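Local coordinates for putative membrane protein (Yersinia pestis CO92, PDB 5TF3) that is of unknown function but belongs to the DUF1198 family, is classed as a putative membrane protein and folds into an all-helical bundle, at residues 30-35 against 99-104; 56-60 against 93-97; 15-19 against 79-85. All blocks are in the same frame, centred on the assembly; numbering follows the deposited sequence.

Overall arrangement
The three contacts lie along a single all-helical chain in the order 15-19, 30-35, 56-60, 79-85, 93-97 and 99-104. Interaction 2, about 4 Å from the chain's centre, crosses helices 48-65 and 91-100 in the core. Interactions 1 and 3 lie on opposite sides of that centre, their own centres about 24 Å apart. Interaction 1 shares helix 91-100 with interaction 2, about 12 Å away, and Leu57 meets both Tyr100 and Phe101. Interaction 3 joins helix ends 15-19 and 79-85, about 15 Å from interaction 2, which it touches through Tyr56, Val58 and Phe59. Helix 48-65 thus connects both outer contacts to the core.

Interaction 1 of 3, residues 30-35 against 99-104; sequences EMGPRQ and FYFAEL
Met31, a selenomethionine, crosses the Phe101 ring obliquely, its CG 3.6 Å from Phe101 CE1, and reaches on to Tyr100, its CE 4.0 Å from Tyr100 CB. The chain is fully extended beyond CG (chi2 179°, chi3 -175°), which places SE and CE against both residues; SE makes an oblique Met-aromatic contact with each ring, 5.2 Å from the Tyr100 centroid. Glu30 O meets the edge of the Phe101 ring, near its plane. In the first turn of helix 33-45, Gln35 bears on Phe99 by CH-pi packing: its CG stands over the ring face, 4.0 Å from the Phe99 centroid.

No direct hydrogen bond joins the two segments. A water does so instead, taking the N-H of Gly32 at 3.0 Å and that of Glu103 at 3.1 Å and donating to Tyr100 O at 3.0 Å, so one water serves two N-H groups and a carbonyl from both segments. Gly32 is the N-cap of helix 33-45, and the Glu103 carboxylate rests against it, OE1 3.3 Å from Gly32 CA. Glu30 OE2 forms a salt bridge with Lys66 NZ and a hydrogen bond with Tyr61 OH. The contact thus joins the start of helix 33-45 to the end of helix 91-100: Tyr100 meets Phe39 edge-to-face on the first, while Tyr100 and Phe101 also reach Leu57 and Ile65 of helix 48-65.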
# COMPACT_ATOMS: atom_id res chain seq x y z
N GLU A 30 -4.28 -10.85 -5.74
CA GLU A 30 -4.65 -10.02 -6.88
C GLU A 30 -3.45 -9.46 -7.62
O GLU A 30 -3.62 -8.61 -8.50
CB GLU A 30 -5.56 -8.88 -6.43
CG GLU A 30 -6.75 -9.33 -5.61
CD GLU A 30 -8.05 -8.68 -6.06
OE1 GLU A 30 -8.20 -8.41 -7.27
OE2 GLU A 30 -8.92 -8.44 -5.20
N MSE A 31 -2.24 -9.88 -7.27
CA MSE A 31 -1.10 -9.59 -8.12
C MSE A 31 -0.87 -10.80 -9.01
O MSE A 31 -1.14 -11.92 -8.61
CB MSE A 31 0.15 -9.31 -7.29
CG MSE A 31 0.11 -8.05 -6.47
SE MSE A 31 1.78 -7.92 -5.52
CE MSE A 31 1.41 -6.34 -4.42
N GLY A 32 -0.36 -10.57 -10.22
CA GLY A 32 0.01 -11.68 -11.07
C GLY A 32 1.20 -12.44 -10.52
O GLY A 32 1.89 -11.98 -9.60
N PRO A 33 1.47 -13.62 -11.07
CA PRO A 33 2.55 -14.46 -10.50
C PRO A 33 3.92 -13.80 -10.52
O PRO A 33 4.60 -13.76 -9.50
CB PRO A 33 2.50 -15.73 -11.35
CG PRO A 33 1.18 -15.70 -12.05
CD PRO A 33 0.82 -14.26 -12.23
N ARG A 34 4.34 -13.25 -11.67
CA ARG A 34 5.64 -12.60 -11.71
C ARG A 34 5.68 -11.38 -10.80
O ARG A 34 6.64 -11.18 -10.04
CB ARG A 34 6.00 -12.21 -13.14
CG ARG A 34 7.35 -11.54 -13.23
CD ARG A 34 7.95 -11.57 -14.62
NE ARG A 34 7.28 -10.68 -15.57
CZ ARG A 34 6.81 -11.07 -16.75
NH1 ARG A 34 6.91 -12.35 -17.13
NH2 ARG A 34 6.24 -10.19 -17.56
N GLN A 35 4.63 -10.55 -10.84
CA GLN A 35 4.54 -9.39 -9.96
C GLN A 35 4.62 -9.79 -8.49
O GLN A 35 5.28 -9.12 -7.68
CB GLN A 35 3.25 -8.62 -10.24
CG GLN A 35 3.13 -8.01 -11.64
CD GLN A 35 2.59 -8.98 -12.70
OE1 GLN A 35 2.36 -10.16 -12.42
NE2 GLN A 35 2.40 -8.49 -13.92
N PHE A 99 2.19 -1.09 -11.77
CA PHE A 99 2.84 -2.31 -12.20
C PHE A 99 2.29 -3.54 -11.48
O PHE A 99 1.86 -4.50 -12.12
CB PHE A 99 4.34 -2.26 -11.98
CG PHE A 99 4.97 -3.62 -12.10
CD1 PHE A 99 5.04 -4.25 -13.34
CD2 PHE A 99 5.39 -4.31 -10.99
CE1 PHE A 99 5.60 -5.51 -13.48
CE2 PHE A 99 5.96 -5.58 -11.12
CZ PHE A 99 6.05 -6.17 -12.36
N TYR A 100 2.35 -3.53 -10.14
CA TYR A 100 2.09 -4.76 -9.40
C TYR A 100 0.68 -5.27 -9.64
O TYR A 100 0.45 -6.49 -9.62
CB TYR A 100 2.35 -4.55 -7.90
CG TYR A 100 3.82 -4.48 -7.53
CD1 TYR A 100 4.68 -5.54 -7.82
CD2 TYR A 100 4.34 -3.37 -6.89
CE1 TYR A 100 6.03 -5.48 -7.48
CE2 TYR A 100 5.68 -3.30 -6.54
CZ TYR A 100 6.52 -4.35 -6.84
OH TYR A 100 7.85 -4.28 -6.49
N PHE A 101 -0.27 -4.37 -9.91
CA PHE A 101 -1.65 -4.74 -10.20
C PHE A 101 -1.99 -4.59 -11.69
O PHE A 101 -3.15 -4.38 -12.05
CB PHE A 101 -2.60 -3.93 -9.32
CG PHE A 101 -2.30 -4.06 -7.85
CD1 PHE A 101 -2.52 -5.27 -7.19
CD2 PHE A 101 -1.77 -3.00 -7.13
CE1 PHE A 101 -2.24 -5.40 -5.84
CE2 PHE A 101 -1.48 -3.12 -5.79
CZ PHE A 101 -1.72 -4.32 -5.13
N ALA A 102 -0.99 -4.75 -12.56
CA ALA A 102 -1.19 -4.52 -13.99
C ALA A 102 -2.30 -5.39 -14.57
O ALA A 102 -3.08 -4.94 -15.41
CB ALA A 102 0.11 -4.76 -14.74
N GLU A 103 -2.41 -6.64 -14.11
CA GLU A 103 -3.43 -7.55 -14.63
C GLU A 103 -4.85 -7.09 -14.31
O GLU A 103 -5.80 -7.57 -14.95
CB GLU A 103 -3.21 -8.95 -14.07
CG GLU A 103 -1.90 -9.59 -14.52
CD GLU A 103 -1.77 -11.03 -14.06
OE1 GLU A 103 -2.51 -11.42 -13.12
OE2 GLU A 103 -0.94 -11.78 -14.64
N LEU A 104 -5.02 -6.20 -13.33
CA LEU A 104 -6.33 -5.63 -13.01
C LEU A 104 -6.75 -4.53 -13.97
O LEU A 104 -7.91 -4.12 -13.93
CB LEU A 104 -6.32 -5.07 -11.59
CG LEU A 104 -5.95 -6.07 -10.51
CD1 LEU A 104 -6.14 -5.46 -9.12
CD2 LEU A 104 -6.82 -7.28 -10.67
O HOH W 1 -1.17 -8.02 -11.63

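Interaction 2 of 3, residues 56-60 against 93-97; sequences YLVFI and HTDAA
His93 O accepts the N-H of Ala97 at 3.0 Å and has Ile60 CD1 packed against it from the facing helix, 3.5 Å from the same His93 O. The arrangement is a buried helix-helix crossing in the core of the all-helical fold: the short segments run at 71° to each other, and their axes approach to 9.6 Å. At one end Tyr56 and His93 form a face-to-face stack, with planes 11° apart and centroids separated by 3.7 Å. The imidazole spans the middle of the phenol ring, CE1 over its centre, and Tyr56 CG in turn sits over the centre of the imidazole. Tyr56 CB adds a CH-pi contact on the same imidazole, so the ring is overlapped as far as the tyrosine's stem.

Both rings are fixed at their polar ends by backbone groups outside the segments. Tyr56 OH bonds to Ser86 O, and His93 ND1 to Ala90 N, just before helix 91-100, which limits rotation of the imidazole within the stack. The rest of the interface is aliphatic. Ile60 extends toward helix 91-100 with CD1 anti to CA (chi2 171°), placing that methyl against Thr94 CG2 at 3.8 Å, while its CG2 meets Ala97 CB at 3.9 Å. Beside it, Leu57 CD2 packs on the backbone between Ala96 and Ala97, 4.0 Å from Ala96 C and 3.7 Å from Ala97 N.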
# COMPACT_ATOMS: atom_id res chain seq x y z
N TYR A 56 2.44 1.44 1.54
CA TYR A 56 1.61 2.26 0.67
C TYR A 56 0.87 1.43 -0.38
O TYR A 56 -0.20 1.84 -0.83
CB TYR A 56 2.47 3.33 -0.01
CG TYR A 56 2.94 4.39 0.96
CD1 TYR A 56 2.08 5.40 1.39
CD2 TYR A 56 4.24 4.39 1.44
CE1 TYR A 56 2.51 6.38 2.28
CE2 TYR A 56 4.67 5.37 2.31
CZ TYR A 56 3.81 6.36 2.73
OH TYR A 56 4.26 7.31 3.60
N LEU A 57 1.43 0.28 -0.79
CA LEU A 57 0.70 -0.60 -1.70
C LEU A 57 -0.49 -1.24 -1.00
O LEU A 57 -1.56 -1.41 -1.60
CB LEU A 57 1.61 -1.70 -2.26
CG LEU A 57 2.54 -1.32 -3.41
CD1 LEU A 57 3.33 -2.54 -3.80
CD2 LEU A 57 1.75 -0.80 -4.58
N VAL A 58 -0.31 -1.64 0.26
CA VAL A 58 -1.42 -2.12 1.09
C VAL A 58 -2.52 -1.07 1.15
O VAL A 58 -3.70 -1.37 0.93
CB VAL A 58 -0.90 -2.49 2.49
CG1 VAL A 58 -2.05 -2.86 3.42
CG2 VAL A 58 0.10 -3.65 2.39
N PHE A 59 -2.15 0.18 1.44
CA PHE A 59 -3.13 1.26 1.47
C PHE A 59 -3.87 1.39 0.13
O PHE A 59 -5.10 1.41 0.09
CB PHE A 59 -2.42 2.57 1.82
CG PHE A 59 -3.29 3.80 1.74
CD1 PHE A 59 -3.40 4.51 0.54
CD2 PHE A 59 -3.98 4.26 2.85
CE1 PHE A 59 -4.20 5.64 0.45
CE2 PHE A 59 -4.77 5.39 2.78
CZ PHE A 59 -4.89 6.09 1.57
N ILE A 60 -3.12 1.49 -0.97
CA ILE A 60 -3.76 1.66 -2.28
C ILE A 60 -4.69 0.49 -2.59
O ILE A 60 -5.81 0.69 -3.07
CB ILE A 60 -2.69 1.82 -3.38
CG1 ILE A 60 -2.02 3.20 -3.26
CG2 ILE A 60 -3.32 1.57 -4.77
CD1 ILE A 60 -0.80 3.39 -4.16
N HIS A 93 4.20 5.92 -5.30
CA HIS A 93 3.36 4.87 -4.73
C HIS A 93 2.34 4.37 -5.74
O HIS A 93 2.16 3.16 -5.92
CB HIS A 93 2.66 5.38 -3.47
CG HIS A 93 3.59 5.89 -2.42
ND1 HIS A 93 3.33 7.03 -1.68
CD2 HIS A 93 4.79 5.43 -2.00
CE1 HIS A 93 4.34 7.24 -0.85
NE2 HIS A 93 5.23 6.28 -1.02
N THR A 94 1.68 5.30 -6.45
CA THR A 94 0.66 4.89 -7.41
C THR A 94 1.29 4.33 -8.67
O THR A 94 0.70 3.44 -9.31
CB THR A 94 -0.26 6.08 -7.73
OG1 THR A 94 0.53 7.25 -7.94
CG2 THR A 94 -1.24 6.32 -6.56
N ASP A 95 2.47 4.80 -9.05
CA ASP A 95 3.15 4.20 -10.19
C ASP A 95 3.52 2.75 -9.90
O ASP A 95 3.35 1.87 -10.76
CB ASP A 95 4.38 5.01 -10.56
CG ASP A 95 4.04 6.30 -11.32
OD1 ASP A 95 2.93 6.41 -11.90
OD2 ASP A 95 4.88 7.22 -11.34
N ALA A 96 4.00 2.47 -8.68
CA ALA A 96 4.27 1.10 -8.25
C ALA A 96 3.00 0.26 -8.26
O ALA A 96 3.03 -0.93 -8.58
CB ALA A 96 4.89 1.09 -6.86
N ALA A 97 1.88 0.86 -7.87
CA ALA A 97 0.60 0.16 -7.97
C ALA A 97 0.30 -0.23 -9.41
O ALA A 97 -0.20 -1.33 -9.67
CB ALA A 97 -0.51 1.03 -7.41

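Interaction 3 of 3, residues 15-19 against 79-85; sequences NLLKI and TLIRAQI
Leu16 and Leu17 send neighbouring side chains by different routes to one isoleucine, Ile85. In Leu16, CG stands opposite the main-chain nitrogen across the first bond (chi1 172°), whereas Leu17 has CG beside its nitrogen (chi1 -66°) and an extended chain. The Leu16 branch is directed toward Ile85, and its CD2 lies 3.9 Å from Ile85 CD1. Leu17 CD2 packs against three partners: it is 4.1 Å from Ala83 CB, with Leu80 CD2 and Ile85 CD1 slightly farther off. Ala83 is the closest backbone counterpart of Leu17, and its lone methyl also touches the polypeptide of the other segment, CB lying 3.6 Å from Leu16 O.

Thr79 divides its two branches between different tasks. With OG1 beside the backbone nitrogen the hydroxyl turns to Leu75 O in its own helix, leaving CG2 to face the opposite segment. That methyl packs on Ile19 CG2 at 3.9 Å, the two side chains crossing at about a right angle, and lies 3.8 Å from Leu17 O.

Both segments are helix ends closed by Schellman motifs, with Lys18 and Gln84 as the positive-phi C-prime residues. The turns bring Ile19 against Thr79 and Ile85 against the two leucines, joining the end of helix 2-17 to that of helix 70-82. Leu16, Leu17 and Ile85 also rest on helix 48-65, at Val51, Val58 and Ala55 respectively.

A single water joins the two backbones, donating to Leu17 O at 2.6 Å and to Thr79 O at 2.9 Å. The contact therefore combines methyl packing with one water bridge between two carbonyls, and no direct hydrogen bond crosses it; its cohesion is mainly hydrophobic.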
# COMPACT_ATOMS: atom_id res chain seq x y z
N ASN A 15 3.36 -7.07 10.57
CA ASN A 15 3.90 -6.59 11.85
C ASN A 15 4.10 -5.08 11.83
O ASN A 15 3.83 -4.40 12.84
CB ASN A 15 5.22 -7.30 12.17
CG ASN A 15 5.02 -8.75 12.60
OD1 ASN A 15 3.97 -9.11 13.13
ND2 ASN A 15 6.04 -9.58 12.37
N LEU A 16 4.57 -4.53 10.71
CA LEU A 16 4.77 -3.08 10.62
C LEU A 16 3.46 -2.34 10.79
O LEU A 16 3.36 -1.38 11.56
CB LEU A 16 5.41 -2.72 9.28
CG LEU A 16 5.50 -1.23 8.97
CD1 LEU A 16 6.40 -0.52 9.98
CD2 LEU A 16 6.01 -0.99 7.54
N LEU A 17 2.43 -2.76 10.06
CA LEU A 17 1.13 -2.11 10.15
C LEU A 17 0.29 -2.56 11.36
O LEU A 17 -0.73 -1.91 11.65
CB LEU A 17 0.37 -2.36 8.86
CG LEU A 17 1.02 -1.68 7.66
CD1 LEU A 17 0.26 -2.07 6.40
CD2 LEU A 17 1.02 -0.17 7.85
N LYS A 18 0.70 -3.64 12.04
CA LYS A 18 -0.05 -4.22 13.16
C LYS A 18 -1.47 -4.60 12.74
O LYS A 18 -2.45 -4.23 13.38
CB LYS A 18 -0.10 -3.28 14.37
CG LYS A 18 1.25 -2.81 14.87
CD LYS A 18 2.03 -3.95 15.50
CE LYS A 18 3.38 -3.48 16.02
NZ LYS A 18 4.34 -4.62 16.10
N ILE A 19 -1.58 -5.34 11.63
CA ILE A 19 -2.85 -5.83 11.13
C ILE A 19 -2.68 -7.32 10.87
O ILE A 19 -1.57 -7.84 10.81
CB ILE A 19 -3.33 -5.09 9.85
CG1 ILE A 19 -2.36 -5.34 8.68
CG2 ILE A 19 -3.46 -3.58 10.10
CD1 ILE A 19 -2.64 -4.51 7.46
N THR A 79 -4.22 3.82 9.93
CA THR A 79 -3.30 2.69 10.08
C THR A 79 -1.87 3.11 9.71
O THR A 79 -0.92 2.78 10.42
CB THR A 79 -3.80 1.50 9.24
OG1 THR A 79 -5.14 1.18 9.63
CG2 THR A 79 -2.96 0.24 9.47
N LEU A 80 -1.71 3.87 8.62
CA LEU A 80 -0.39 4.43 8.31
C LEU A 80 0.11 5.30 9.45
O LEU A 80 1.25 5.16 9.90
CB LEU A 80 -0.43 5.25 7.03
CG LEU A 80 -0.66 4.54 5.71
CD1 LEU A 80 -0.62 5.58 4.57
CD2 LEU A 80 0.39 3.48 5.53
N ILE A 81 -0.75 6.20 9.94
CA ILE A 81 -0.32 7.14 10.97
C ILE A 81 0.08 6.39 12.24
O ILE A 81 1.10 6.72 12.86
CB ILE A 81 -1.44 8.17 11.23
CG1 ILE A 81 -1.58 9.13 10.04
CG2 ILE A 81 -1.17 8.94 12.51
CD1 ILE A 81 -2.76 10.09 10.17
N ARG A 82 -0.69 5.37 12.62
CA ARG A 82 -0.36 4.60 13.81
C ARG A 82 0.94 3.82 13.67
O ARG A 82 1.55 3.45 14.68
CB ARG A 82 -1.51 3.64 14.15
CG ARG A 82 -2.47 4.22 15.18
CD ARG A 82 -3.59 3.25 15.57
NE ARG A 82 -4.77 3.43 14.73
CZ ARG A 82 -5.11 2.60 13.75
NH1 ARG A 82 -4.38 1.53 13.49
NH2 ARG A 82 -6.19 2.85 13.04
N ALA A 83 1.38 3.55 12.44
CA ALA A 83 2.67 2.93 12.17
C ALA A 83 3.80 3.94 11.98
O ALA A 83 4.88 3.54 11.54
CB ALA A 83 2.59 2.05 10.92
N GLN A 84 3.54 5.23 12.24
CA GLN A 84 4.55 6.28 12.08
C GLN A 84 4.99 6.40 10.63
O GLN A 84 6.16 6.68 10.34
CB GLN A 84 5.77 6.06 12.98
CG GLN A 84 5.42 5.67 14.40
CD GLN A 84 4.77 6.81 15.15
OE1 GLN A 84 5.42 7.78 15.52
NE2 GLN A 84 3.46 6.69 15.37
N ILE A 85 4.07 6.14 9.71
CA ILE A 85 4.30 6.28 8.28
C ILE A 85 3.54 7.50 7.80
O ILE A 85 2.36 7.68 8.15
CB ILE A 85 3.85 5.01 7.53
CG1 ILE A 85 4.77 3.84 7.90
CG2 ILE A 85 3.87 5.23 6.04
CD1 ILE A 85 4.31 2.56 7.34
O HOH W 2 -0.72 0.58 12.25